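Local coordinates for tudor and KH domain-containing protein homolog (Bombyx mori, PDB 5VQH), which binds symmetrically methylated Siwi and Ago3 through its Tudor domain and takes part in the primary piRNA biogenesis that represses transposable elements in the germline, at residues Ala53-Tyr58 and Trp89-Val94; Glu66-Arg71 and Leu127-Ala132; Phe83-Arg88 and Asp118-Ala123; Phe112-Gly117 and Leu137-Met142. All blocks are in the same frame, centred on the assembly; numbering follows the deposited sequence.

Contact 1. Residues Ala53-Tyr58 and Trp89-Val94; sequences AHMTEY and WYRARV. With 2MR (n3, n4-dimethylarginine), chain C.
The W89 indole meets helix 53-58 obliquely, its CD1 lying 4.0 Å from T56 CA, and it also meets the ring of Y59 of the same helix, planes about 30° apart. The next ring along the strand, that of Y90, has NH1 of the dimethylarginine ligand over the centre of one face. T56 draws the two backbones together: with OG1 beside its own backbone N (chi1 -50°), the hydroxyl accepts from W89 N at 3.1 Å in a nearly straight bond, and it is also hydrogen-bonded to V52 O one helical turn back. In this extended Tudor domain helix 43-59 packs across the start of strand 89-98 of the Tudor sheet, the segment axes 7.2 Å apart at 113°. M55 lies between helix and strand. Its CB meets W89 CB at 4.1 Å, and a bend at chi3 carries CE to 3.6 Å from Y90 C. The M55 and R91 side chains cross at about a right angle, SD 3.7 Å from R91 CG. Y90 belongs to the aromatic cage for the methylated guanidinium, and its OH is hydrogen-bonded to D86 OD1. A leucine in place of Y90 would probably leave the ligand's guanidinium without an aromatic face on this side and deprive D86 of its hydroxyl partner.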
# COMPACT_ATOMS: atom_id res chain seq x y z
N ALA A 53 -16.93 -4.32 -2.36
CA ALA A 53 -18.22 -4.99 -2.19
C ALA A 53 -18.68 -5.62 -3.48
O ALA A 53 -19.17 -6.73 -3.51
CB ALA A 53 -19.27 -3.98 -1.76
N HIS A 54 -18.54 -4.90 -4.57
CA HIS A 54 -18.93 -5.46 -5.84
C HIS A 54 -18.04 -6.66 -6.23
O HIS A 54 -18.54 -7.74 -6.59
CB HIS A 54 -18.87 -4.37 -6.89
CG HIS A 54 -19.37 -4.80 -8.23
ND1 HIS A 54 -19.08 -4.11 -9.38
CD2 HIS A 54 -20.12 -5.87 -8.60
CE1 HIS A 54 -19.65 -4.71 -10.41
NE2 HIS A 54 -20.28 -5.79 -9.96
N MET A 55 -16.72 -6.49 -6.14
CA MET A 55 -15.82 -7.54 -6.52
C MET A 55 -16.09 -8.72 -5.63
O MET A 55 -16.12 -9.87 -6.07
CB MET A 55 -14.37 -7.09 -6.38
CG MET A 55 -13.96 -6.15 -7.49
SD MET A 55 -12.23 -5.61 -7.45
CE MET A 55 -11.35 -7.17 -7.42
N THR A 56 -16.33 -8.43 -4.37
CA THR A 56 -16.53 -9.51 -3.45
C THR A 56 -17.85 -10.26 -3.69
O THR A 56 -17.85 -11.49 -3.59
CB THR A 56 -16.41 -9.05 -2.00
OG1 THR A 56 -15.20 -8.31 -1.87
CG2 THR A 56 -16.32 -10.23 -1.05
N GLU A 57 -18.95 -9.57 -4.01
CA GLU A 57 -20.20 -10.28 -4.29
C GLU A 57 -19.98 -11.15 -5.56
O GLU A 57 -20.40 -12.30 -5.63
CB GLU A 57 -21.40 -9.32 -4.46
N TYR A 58 -19.28 -10.58 -6.53
CA TYR A 58 -19.14 -11.20 -7.85
C TYR A 58 -18.23 -12.43 -7.82
O TYR A 58 -18.65 -13.55 -8.16
CB TYR A 58 -18.61 -10.15 -8.82
CG TYR A 58 -18.47 -10.62 -10.22
CD1 TYR A 58 -19.56 -10.76 -11.04
CD2 TYR A 58 -17.22 -10.92 -10.75
CE1 TYR A 58 -19.43 -11.20 -12.36
CE2 TYR A 58 -17.06 -11.37 -12.06
CZ TYR A 58 -18.17 -11.51 -12.87
OH TYR A 58 -18.02 -11.94 -14.17
N TRP A 89 -12.43 -9.78 -1.96
CA TRP A 89 -11.68 -9.73 -3.22
C TRP A 89 -11.13 -8.35 -3.50
O TRP A 89 -11.82 -7.32 -3.33
CB TRP A 89 -12.55 -10.21 -4.40
CG TRP A 89 -12.79 -11.71 -4.36
CD1 TRP A 89 -13.74 -12.37 -3.65
CD2 TRP A 89 -12.03 -12.71 -5.02
NE1 TRP A 89 -13.63 -13.73 -3.83
CE2 TRP A 89 -12.59 -13.96 -4.67
CE3 TRP A 89 -10.93 -12.69 -5.88
CZ2 TRP A 89 -12.08 -15.15 -5.14
CZ3 TRP A 89 -10.45 -13.86 -6.34
CH2 TRP A 89 -11.03 -15.09 -5.97
N TYR A 90 -9.89 -8.33 -3.98
CA TYR A 90 -9.13 -7.09 -4.17
C TYR A 90 -8.35 -7.13 -5.49
O TYR A 90 -8.13 -8.19 -6.10
CB TYR A 90 -8.20 -6.88 -2.96
CG TYR A 90 -8.95 -6.70 -1.67
CD1 TYR A 90 -9.48 -5.48 -1.32
CD2 TYR A 90 -9.16 -7.77 -0.79
CE1 TYR A 90 -10.19 -5.31 -0.15
CE2 TYR A 90 -9.89 -7.61 0.39
CZ TYR A 90 -10.39 -6.35 0.71
OH TYR A 90 -11.12 -6.09 1.86
N ARG A 91 -7.95 -5.96 -5.93
CA ARG A 91 -7.14 -5.83 -7.09
C ARG A 91 -5.72 -5.90 -6.58
O ARG A 91 -5.35 -5.14 -5.66
CB ARG A 91 -7.38 -4.50 -7.78
CG ARG A 91 -8.82 -4.26 -8.16
CD ARG A 91 -9.06 -2.97 -8.96
NE ARG A 91 -8.70 -1.71 -8.30
CZ ARG A 91 -8.80 -0.51 -8.89
NH1 ARG A 91 -9.23 -0.40 -10.15
NH2 ARG A 91 -8.44 0.58 -8.24
N ALA A 92 -4.93 -6.79 -7.18
CA ALA A 92 -3.55 -6.96 -6.79
C ALA A 92 -2.68 -7.15 -8.03
O ALA A 92 -3.17 -7.55 -9.08
CB ALA A 92 -3.43 -8.16 -5.91
N ARG A 93 -1.39 -6.87 -7.89
CA ARG A 93 -0.42 -7.07 -8.96
C ARG A 93 0.51 -8.21 -8.53
O ARG A 93 1.02 -8.20 -7.43
CB ARG A 93 0.38 -5.79 -9.19
CG ARG A 93 1.31 -5.82 -10.38
CD ARG A 93 2.21 -4.59 -10.46
NE ARG A 93 1.48 -3.34 -10.76
CZ ARG A 93 0.88 -3.03 -11.93
NH1 ARG A 93 0.86 -3.87 -12.97
NH2 ARG A 93 0.27 -1.87 -12.04
N VAL A 94 0.72 -9.19 -9.40
CA VAL A 94 1.59 -10.29 -9.10
C VAL A 94 3.01 -9.75 -9.08
O VAL A 94 3.49 -9.25 -10.10
CB VAL A 94 1.43 -11.40 -10.17
CG1 VAL A 94 2.42 -12.52 -9.93
CG2 VAL A 94 -0.00 -11.97 -10.13
N 2MR C . -11.16 -4.31 6.89
CA 2MR C . -10.59 -5.58 6.42
CB 2MR C . -9.45 -5.29 5.44
CG 2MR C . -9.83 -4.26 4.37
CD 2MR C . -8.90 -4.51 3.20
NE 2MR C . -7.55 -4.22 3.59
CZ 2MR C . -6.53 -4.58 2.84
NH1 2MR C . -6.78 -5.21 1.78
CQ1 2MR C . -5.80 -5.67 0.82
NH2 2MR C . -5.28 -4.30 3.19
CQ2 2MR C . -4.92 -3.60 4.41
C 2MR C . -10.05 -6.51 7.50
O 2MR C . -9.31 -7.48 7.24
OXT 2MR C . -10.34 -6.34 8.69

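Contact 2. Residues Glu66-Arg71 and Leu127-Ala132; sequences EAHTLR and LCELRA
H68 ND1 donates to E129 OE1 at 2.7 Å with a nearly straight N-H, forming a His-carboxylate hydrogen bond. The acceptor lies at the edge of the imidazole, close to the ring plane, whereas the histidine reaches OE1 from above the carboxylate plane, the two planes being turned 38° against each other. E129 sends CG anti to its backbone N (chi1 -179°), and a bend at chi2 then swings the carboxylate across to the ring. At the other side of the imidazole NE2 is hydrogen-bonded to Y58 OH, so both ring nitrogens are engaged and the flip of the ring is fixed. The same two residues are joined through their backbones, E129 N donating to H68 O. An alanine here in place of H68 would probably leave E129 OE1 without its N-H donor and the Y58 hydroxyl without its ring-nitrogen partner.

The aliphatic part of R131 passes obliquely by the CE1 side of the ring, while its guanidinium forms a salt bridge with D133 and a cation-pi contact with Y58. L70 supplies the apolar half of the contact: CD1 lies 4.0 Å from L127 CB, and CD2 rests 4.2 Å from E129 CB. The loop that follows helix 62-66 is thereby laid along the short strand 128-129, at the edge of the five-stranded antiparallel Tudor sheet. C128 pairs with A80 of strand 78-82, and Y59 of helix 43-59 binds E129 O and R131 N through its hydroxyl.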
# COMPACT_ATOMS: atom_id res chain seq x y z
N GLU A 66 -15.28 -19.19 -12.66
CA GLU A 66 -15.01 -20.05 -13.81
C GLU A 66 -14.99 -19.29 -15.13
O GLU A 66 -14.26 -19.66 -16.05
CB GLU A 66 -16.03 -21.18 -13.87
CG GLU A 66 -15.93 -22.16 -12.69
CD GLU A 66 -17.13 -23.08 -12.57
OE1 GLU A 66 -18.24 -22.71 -13.04
OE2 GLU A 66 -16.97 -24.18 -12.00
N ALA A 67 -15.77 -18.22 -15.22
CA ALA A 67 -15.70 -17.34 -16.40
C ALA A 67 -14.52 -16.38 -16.32
O ALA A 67 -14.37 -15.53 -17.20
CB ALA A 67 -17.00 -16.56 -16.56
N HIS A 68 -13.73 -16.45 -15.26
CA HIS A 68 -12.53 -15.63 -15.15
C HIS A 68 -11.38 -16.42 -14.52
O HIS A 68 -10.58 -15.89 -13.75
CB HIS A 68 -12.82 -14.37 -14.37
CG HIS A 68 -13.85 -13.51 -15.01
ND1 HIS A 68 -13.54 -12.64 -16.03
CD2 HIS A 68 -15.19 -13.43 -14.84
CE1 HIS A 68 -14.64 -12.03 -16.43
NE2 HIS A 68 -15.65 -12.49 -15.72
N THR A 69 -11.33 -17.71 -14.87
CA THR A 69 -10.24 -18.60 -14.54
C THR A 69 -8.98 -18.16 -15.27
O THR A 69 -9.03 -17.85 -16.46
CB THR A 69 -10.61 -20.06 -14.90
OG1 THR A 69 -11.46 -20.59 -13.87
CG2 THR A 69 -9.38 -20.92 -14.98
N LEU A 70 -7.88 -18.09 -14.54
CA LEU A 70 -6.57 -17.77 -15.11
C LEU A 70 -5.93 -19.05 -15.63
O LEU A 70 -5.65 -19.96 -14.83
CB LEU A 70 -5.62 -17.19 -14.06
CG LEU A 70 -5.66 -15.70 -13.78
CD1 LEU A 70 -4.61 -15.42 -12.73
CD2 LEU A 70 -5.42 -14.87 -15.02
N ARG A 71 -5.72 -19.14 -16.94
CA ARG A 71 -4.98 -20.29 -17.45
C ARG A 71 -3.49 -20.00 -17.45
O ARG A 71 -2.68 -20.92 -17.36
CB ARG A 71 -5.45 -20.68 -18.85
CG ARG A 71 -6.92 -21.07 -18.98
CD ARG A 71 -7.43 -20.71 -20.37
NE ARG A 71 -7.09 -19.33 -20.73
CZ ARG A 71 -7.47 -18.71 -21.85
NH1 ARG A 71 -8.25 -19.34 -22.73
NH2 ARG A 71 -7.09 -17.46 -22.07
N LEU A 127 -6.39 -17.20 -7.52
CA LEU A 127 -6.48 -15.93 -8.25
C LEU A 127 -7.45 -16.05 -9.46
O LEU A 127 -7.65 -17.15 -10.00
CB LEU A 127 -5.10 -15.46 -8.75
CG LEU A 127 -3.95 -15.41 -7.74
CD1 LEU A 127 -2.62 -15.19 -8.45
CD2 LEU A 127 -4.21 -14.33 -6.73
N CYS A 128 -8.04 -14.92 -9.85
CA CYS A 128 -8.94 -14.90 -10.98
C CYS A 128 -8.56 -13.79 -11.90
O CYS A 128 -7.87 -12.87 -11.49
CB CYS A 128 -10.37 -14.66 -10.51
SG CYS A 128 -11.11 -16.09 -9.73
N GLU A 129 -9.00 -13.87 -13.15
CA GLU A 129 -8.79 -12.77 -14.06
C GLU A 129 -9.66 -11.60 -13.57
O GLU A 129 -10.82 -11.77 -13.21
CB GLU A 129 -9.18 -13.13 -15.49
CG GLU A 129 -8.96 -11.98 -16.49
CD GLU A 129 -10.23 -11.52 -17.25
OE1 GLU A 129 -11.20 -12.31 -17.35
OE2 GLU A 129 -10.25 -10.38 -17.76
N LEU A 130 -9.06 -10.42 -13.58
CA LEU A 130 -9.78 -9.19 -13.29
C LEU A 130 -10.55 -8.68 -14.53
O LEU A 130 -9.97 -8.32 -15.52
CB LEU A 130 -8.82 -8.11 -12.75
CG LEU A 130 -9.50 -6.84 -12.24
CD1 LEU A 130 -10.42 -7.11 -11.03
CD2 LEU A 130 -8.51 -5.75 -11.90
N ARG A 131 -11.87 -8.67 -14.44
CA ARG A 131 -12.75 -8.04 -15.42
C ARG A 131 -12.32 -6.60 -15.72
O ARG A 131 -12.09 -5.80 -14.80
CB ARG A 131 -14.17 -8.00 -14.88
CG ARG A 131 -15.11 -9.01 -15.48
CD ARG A 131 -16.48 -8.38 -15.63
NE ARG A 131 -16.97 -7.88 -14.34
CZ ARG A 131 -17.84 -6.87 -14.19
NH1 ARG A 131 -18.21 -6.51 -12.96
NH2 ARG A 131 -18.33 -6.23 -15.24
N ALA A 132 -12.24 -6.26 -17.00
CA ALA A 132 -11.59 -5.02 -17.42
C ALA A 132 -12.22 -3.74 -16.85
O ALA A 132 -11.51 -2.77 -16.61
CB ALA A 132 -11.53 -4.96 -18.94

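Contact 3. Residues Phe83-Arg88 and Asp118-Ala123; sequences FRHDGR and DSEYVA. With 2MR (n3, n4-dimethylarginine), chain C.
F83 sends its ring out anti to the backbone N (chi1 180°), while D118 turns its carboxylate between the backbone N and the carbonyl carbon (chi1 49°), and the two meet with ring and carboxylate planes 72° apart. F83 is a wall of the Tudor aromatic cage that holds the symmetrically dimethylated arginine, and D118 is the acidic residue that hydrogen-bonds its guanidinium. D118 OD1 lies 3.2 Å from F83 CE1, at an oblique position against the ring. The ligand's NH2 donates to D118 OD2 at 3.0 Å, with a second, weak bond to OD1, while the flat guanidinium lies over one face of F83; the opposite face has H85 N above its rim. The carboxylate would probably stabilise the charge that the ring covers.

Within the loop between strands 78-82 and 89-98, D86 makes an Asx turn: OD2 accepts from R88 N at 2.9 Å, and OD1 takes a salt bridge from R88 NH1. With Y90 OH also bonded to OD1, this helps hold D86 beside the backbone end of the ligand, OD1 being 3.3 Å from its CA. E120 brings CG to the edge of F83, 4.0 Å from CE1, and its carboxylate forms a salt bridge with R84. The R84 chain is extended from CG to NE, and H85 NE2 lies over the centre of the R84 guanidinium. E120 OE1 lies in that guanidinium plane, 3.0 Å from R84 NE, while NE comes at OE1 from above the carboxylate plane.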
# COMPACT_ATOMS: atom_id res chain seq x y z
N PHE A 83 -7.98 -11.56 0.03
CA PHE A 83 -7.10 -11.17 1.11
C PHE A 83 -7.38 -12.14 2.25
O PHE A 83 -8.52 -12.25 2.70
CB PHE A 83 -7.45 -9.77 1.53
CG PHE A 83 -6.64 -9.21 2.64
CD1 PHE A 83 -5.25 -9.23 2.60
CD2 PHE A 83 -7.26 -8.55 3.70
CE1 PHE A 83 -4.49 -8.63 3.61
CE2 PHE A 83 -6.51 -7.95 4.70
CZ PHE A 83 -5.11 -7.99 4.65
N ARG A 84 -6.37 -12.86 2.71
CA ARG A 84 -6.62 -13.95 3.65
C ARG A 84 -7.28 -13.51 4.95
O ARG A 84 -8.10 -14.23 5.48
CB ARG A 84 -5.33 -14.73 3.94
CG ARG A 84 -4.27 -14.01 4.76
CD ARG A 84 -3.01 -14.87 4.80
NE ARG A 84 -1.91 -14.35 5.64
CZ ARG A 84 -1.70 -14.66 6.93
NH1 ARG A 84 -2.53 -15.46 7.59
NH2 ARG A 84 -0.65 -14.14 7.57
N HIS A 85 -6.97 -12.32 5.45
CA HIS A 85 -7.54 -11.87 6.73
C HIS A 85 -9.01 -11.48 6.74
O HIS A 85 -9.56 -11.41 7.82
CB HIS A 85 -6.72 -10.75 7.34
CG HIS A 85 -5.32 -11.15 7.66
ND1 HIS A 85 -4.23 -10.33 7.43
CD2 HIS A 85 -4.82 -12.30 8.17
CE1 HIS A 85 -3.13 -10.94 7.81
NE2 HIS A 85 -3.45 -12.15 8.25
N ASP A 86 -9.64 -11.21 5.60
CA ASP A 86 -11.10 -10.98 5.60
C ASP A 86 -11.90 -11.77 4.58
O ASP A 86 -13.13 -11.69 4.55
CB ASP A 86 -11.43 -9.49 5.46
CG ASP A 86 -11.00 -8.90 4.12
OD1 ASP A 86 -11.17 -7.68 3.97
OD2 ASP A 86 -10.49 -9.62 3.23
N GLY A 87 -11.22 -12.54 3.74
CA GLY A 87 -11.91 -13.29 2.70
C GLY A 87 -12.61 -12.46 1.63
O GLY A 87 -13.45 -12.96 0.96
N ARG A 88 -12.25 -11.19 1.46
CA ARG A 88 -12.83 -10.36 0.39
C ARG A 88 -11.88 -10.21 -0.83
O ARG A 88 -10.66 -10.49 -0.73
CB ARG A 88 -13.20 -8.97 0.94
CG ARG A 88 -14.16 -8.98 2.12
CD ARG A 88 -14.55 -7.57 2.53
NE ARG A 88 -15.37 -7.50 3.75
CZ ARG A 88 -14.90 -7.29 4.99
NH1 ARG A 88 -13.59 -7.16 5.24
NH2 ARG A 88 -15.74 -7.22 6.01
N ASP A 118 -0.39 -3.42 1.07
CA ASP A 118 0.19 -4.61 1.64
C ASP A 118 0.38 -5.72 0.63
O ASP A 118 -0.16 -5.70 -0.48
CB ASP A 118 -0.62 -5.10 2.84
CG ASP A 118 -2.12 -5.20 2.59
OD1 ASP A 118 -2.74 -5.96 3.34
OD2 ASP A 118 -2.68 -4.54 1.71
N SER A 119 1.21 -6.67 1.02
CA SER A 119 1.64 -7.78 0.18
C SER A 119 1.46 -9.09 0.95
O SER A 119 1.87 -9.17 2.10
CB SER A 119 3.11 -7.59 -0.18
OG SER A 119 3.24 -6.90 -1.39
N GLU A 120 0.84 -10.08 0.32
CA GLU A 120 0.67 -11.41 0.86
C GLU A 120 1.01 -12.46 -0.22
O GLU A 120 1.01 -12.17 -1.40
CB GLU A 120 -0.78 -11.66 1.29
CG GLU A 120 -1.32 -10.78 2.41
CD GLU A 120 -0.67 -11.06 3.78
OE1 GLU A 120 -0.42 -12.27 4.11
OE2 GLU A 120 -0.43 -10.05 4.51
N TYR A 121 1.28 -13.68 0.23
CA TYR A 121 1.60 -14.80 -0.62
C TYR A 121 0.29 -15.55 -0.77
O TYR A 121 -0.28 -15.96 0.23
CB TYR A 121 2.63 -15.71 0.05
CG TYR A 121 4.04 -15.18 0.06
CD1 TYR A 121 4.75 -15.06 -1.12
CD2 TYR A 121 4.67 -14.84 1.26
CE1 TYR A 121 6.04 -14.59 -1.13
CE2 TYR A 121 5.96 -14.37 1.27
CZ TYR A 121 6.64 -14.24 0.08
OH TYR A 121 7.93 -13.78 0.06
N VAL A 122 -0.18 -15.68 -2.00
CA VAL A 122 -1.44 -16.32 -2.29
C VAL A 122 -1.15 -17.43 -3.27
O VAL A 122 -0.32 -17.29 -4.17
CB VAL A 122 -2.44 -15.31 -2.91
CG1 VAL A 122 -3.60 -16.01 -3.61
CG2 VAL A 122 -2.98 -14.39 -1.82
N ALA A 123 -1.81 -18.55 -3.09
CA ALA A 123 -1.65 -19.67 -3.98
C ALA A 123 -2.21 -19.22 -5.30
O ALA A 123 -3.25 -18.57 -5.33
CB ALA A 123 -2.45 -20.85 -3.46
N 2MR C . -11.16 -4.31 6.89
CA 2MR C . -10.59 -5.58 6.42
CB 2MR C . -9.45 -5.29 5.44
CG 2MR C . -9.83 -4.26 4.37
CD 2MR C . -8.90 -4.51 3.20
NE 2MR C . -7.55 -4.22 3.59
CZ 2MR C . -6.53 -4.58 2.84
NH1 2MR C . -6.78 -5.21 1.78
CQ1 2MR C . -5.80 -5.67 0.82
NH2 2MR C . -5.28 -4.30 3.19
CQ2 2MR C . -4.92 -3.60 4.41
C 2MR C . -10.05 -6.51 7.50
O 2MR C . -9.31 -7.48 7.24
OXT 2MR C . -10.34 -6.34 8.69

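Contact 4. Residues Phe112-Gly117 and Leu137-Met142; sequences FYLDYG and LRFQAM. With 2MR (n3, n4-dimethylarginine), chain C.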
# COMPACT_ATOMS: atom_id res chain seq x y z
N PHE A 112 0.72 -7.79 -4.49
CA PHE A 112 0.66 -6.45 -3.92
C PHE A 112 -0.76 -5.91 -4.13
O PHE A 112 -1.19 -5.71 -5.28
CB PHE A 112 1.64 -5.60 -4.65
CG PHE A 112 1.56 -4.15 -4.34
CD1 PHE A 112 2.08 -3.65 -3.16
CD2 PHE A 112 1.04 -3.25 -5.25
CE1 PHE A 112 2.06 -2.30 -2.89
CE2 PHE A 112 1.02 -1.89 -4.98
CZ PHE A 112 1.53 -1.42 -3.81
N TYR A 113 -1.49 -5.74 -3.01
CA TYR A 113 -2.85 -5.21 -3.01
C TYR A 113 -2.82 -3.72 -3.33
O TYR A 113 -2.43 -2.87 -2.52
CB TYR A 113 -3.51 -5.50 -1.68
CG TYR A 113 -3.72 -6.98 -1.46
CD1 TYR A 113 -4.80 -7.64 -2.03
CD2 TYR A 113 -2.83 -7.72 -0.74
CE1 TYR A 113 -5.00 -8.98 -1.86
CE2 TYR A 113 -2.99 -9.08 -0.57
CZ TYR A 113 -4.08 -9.70 -1.13
OH TYR A 113 -4.23 -11.05 -0.94
N LEU A 114 -3.25 -3.41 -4.57
CA LEU A 114 -2.97 -2.14 -5.23
C LEU A 114 -3.66 -0.90 -4.62
O LEU A 114 -3.20 0.20 -4.79
CB LEU A 114 -3.41 -2.25 -6.70
CG LEU A 114 -2.48 -2.98 -7.63
CD1 LEU A 114 -3.20 -3.40 -8.89
CD2 LEU A 114 -1.32 -2.12 -7.97
N ASP A 115 -4.81 -1.11 -3.98
CA ASP A 115 -5.56 -0.06 -3.29
C ASP A 115 -5.21 0.15 -1.79
O ASP A 115 -5.79 0.99 -1.13
CB ASP A 115 -7.05 -0.38 -3.45
CG ASP A 115 -7.47 -0.36 -4.93
OD1 ASP A 115 -7.19 0.66 -5.56
OD2 ASP A 115 -8.06 -1.33 -5.45
N TYR A 116 -4.23 -0.59 -1.30
CA TYR A 116 -3.95 -0.67 0.12
C TYR A 116 -2.47 -0.66 0.41
O TYR A 116 -2.04 0.08 1.28
CB TYR A 116 -4.59 -1.94 0.69
CG TYR A 116 -6.10 -1.85 0.72
CD1 TYR A 116 -6.75 -1.15 1.73
CD2 TYR A 116 -6.86 -2.40 -0.28
CE1 TYR A 116 -8.14 -1.06 1.75
CE2 TYR A 116 -8.23 -2.32 -0.27
CZ TYR A 116 -8.87 -1.64 0.73
OH TYR A 116 -10.26 -1.56 0.70
N GLY A 117 -1.70 -1.49 -0.31
CA GLY A 117 -0.25 -1.43 -0.29
C GLY A 117 0.41 -2.58 0.44
O GLY A 117 1.64 -2.72 0.43
N LEU A 137 -11.28 2.60 -11.62
CA LEU A 137 -10.88 3.42 -10.50
C LEU A 137 -9.35 3.39 -10.29
O LEU A 137 -8.71 2.35 -10.35
CB LEU A 137 -11.63 2.99 -9.26
CG LEU A 137 -11.17 3.65 -7.96
CD1 LEU A 137 -11.60 5.10 -7.97
CD2 LEU A 137 -11.77 2.94 -6.75
N ARG A 138 -8.79 4.55 -10.06
CA ARG A 138 -7.34 4.71 -9.91
C ARG A 138 -6.85 3.79 -8.80
O ARG A 138 -7.57 3.49 -7.84
CB ARG A 138 -7.02 6.20 -9.62
CG ARG A 138 -5.57 6.53 -9.29
CD ARG A 138 -5.41 8.00 -8.93
NE ARG A 138 -6.18 8.35 -7.72
CZ ARG A 138 -5.66 8.40 -6.51
NH1 ARG A 138 -4.37 8.12 -6.32
NH2 ARG A 138 -6.43 8.71 -5.47
N PHE A 139 -5.62 3.32 -8.92
CA PHE A 139 -5.08 2.48 -7.84
C PHE A 139 -4.82 3.36 -6.62
O PHE A 139 -4.06 4.32 -6.69
CB PHE A 139 -3.83 1.75 -8.30
CG PHE A 139 -4.09 0.74 -9.41
CD1 PHE A 139 -5.21 -0.07 -9.39
CD2 PHE A 139 -3.18 0.59 -10.44
CE1 PHE A 139 -5.43 -0.98 -10.39
CE2 PHE A 139 -3.38 -0.34 -11.45
CZ PHE A 139 -4.51 -1.14 -11.42
N GLN A 140 -5.48 3.05 -5.52
CA GLN A 140 -5.58 3.97 -4.38
C GLN A 140 -4.35 4.12 -3.50
O GLN A 140 -4.25 5.15 -2.80
CB GLN A 140 -6.75 3.59 -3.48
CG GLN A 140 -8.12 3.90 -4.02
CD GLN A 140 -8.28 5.35 -4.36
OE1 GLN A 140 -8.32 6.21 -3.49
NE2 GLN A 140 -8.29 5.65 -5.63
N ALA A 141 -3.41 3.16 -3.54
CA ALA A 141 -2.24 3.18 -2.62
C ALA A 141 -1.05 3.92 -3.18
O ALA A 141 -0.62 3.55 -4.23
CB ALA A 141 -1.82 1.76 -2.25
N MET A 142 -0.57 4.97 -2.50
CA MET A 142 0.61 5.74 -2.92
C MET A 142 1.78 5.42 -1.97
O MET A 142 1.68 5.64 -0.77
CB MET A 142 0.31 7.25 -2.87
CG MET A 142 -1.04 7.69 -3.45
SD MET A 142 -1.40 6.86 -5.01
CE MET A 142 0.06 7.33 -5.94
N 2MR C . -11.16 -4.31 6.89
CA 2MR C . -10.59 -5.58 6.42
CB 2MR C . -9.45 -5.29 5.44
CG 2MR C . -9.83 -4.26 4.37
CD 2MR C . -8.90 -4.51 3.20
NE 2MR C . -7.55 -4.22 3.59
CZ 2MR C . -6.53 -4.58 2.84
NH1 2MR C . -6.78 -5.21 1.78
CQ1 2MR C . -5.80 -5.67 0.82
NH2 2MR C . -5.28 -4.30 3.19
CQ2 2MR C . -4.92 -3.60 4.41
C 2MR C . -10.05 -6.51 7.50
O 2MR C . -9.31 -7.48 7.24
OXT 2MR C . -10.34 -6.34 8.69
O HOH W 1 -1.13 1.28 -5.61
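Hydrogen bonds tie the turn after strand 108-113 to the loop 137-142 at two neighbouring points. Q140 N donates to D115 OD1 at 2.9 Å (N-H to acceptor 165°), using the anti lone pair of that oxygen; D115 holds CG anti to its carbonyl carbon (chi1 -62°), which carries OD1 across to the loop, and OD2 forms a salt bridge with R91 NE, so both oxygens of this buried carboxylate are used. A141 N donates to L114 O at 3.2 Å in the carbonyl plane, on a lone pair, and a water donates to both L114 O and A141 O. The Q140 side chain folds back so that NE2 reaches R138 O, and it also binds Q44 OE1.

Apolar packing is carried by L114, whose CD1 sits over the face of F139 in a CH-pi contact, 3.7 Å from the ring centroid and 17° off the normal. A141 CB packs against the backbone of the turn, 3.5 Å from Y116 N.

The aromatic side of the turn meets the ligand: Y116 lays one face on the guanidinium, its CG 3.5 Å from the ligand's CZ, and Y113 CG lies 3.4 Å from methyl carbon CQ1. In the fold, the contact joins the five-stranded Tudor sheet to the chain entering strand 142-146 of the mixed sheet in the other lobe, consistent with the SN-like part of an extended Tudor domain, with helix 43-59 touching D115 and Y116 through L48.

Overall arrangement
Contacts 1, 3 and 4 surround the dimethylarginine and each supplies pocket residues: Y90 in contact 1, F83, H85, D86, R88 and D118 in contact 3, Y113 and Y116 in contact 4. Their centres are 11 to 14 Å apart. Backbone bonds join contacts 3 and 4 (D118 O to Y113 N, 2.9 Å) and contacts 1 and 4 (R93 N to F112 O, 2.9 Å), while contacts 1 and 3 touch through Y90 CE2 and F83 CB, 3.5 Å apart. Contact 2 stands off the pocket, the L127 side chain being about 12 Å from the ligand. It meets contact 1 through M55 CE and L130 CD1, 3.7 Å apart, and contact 3 through L127 and V122.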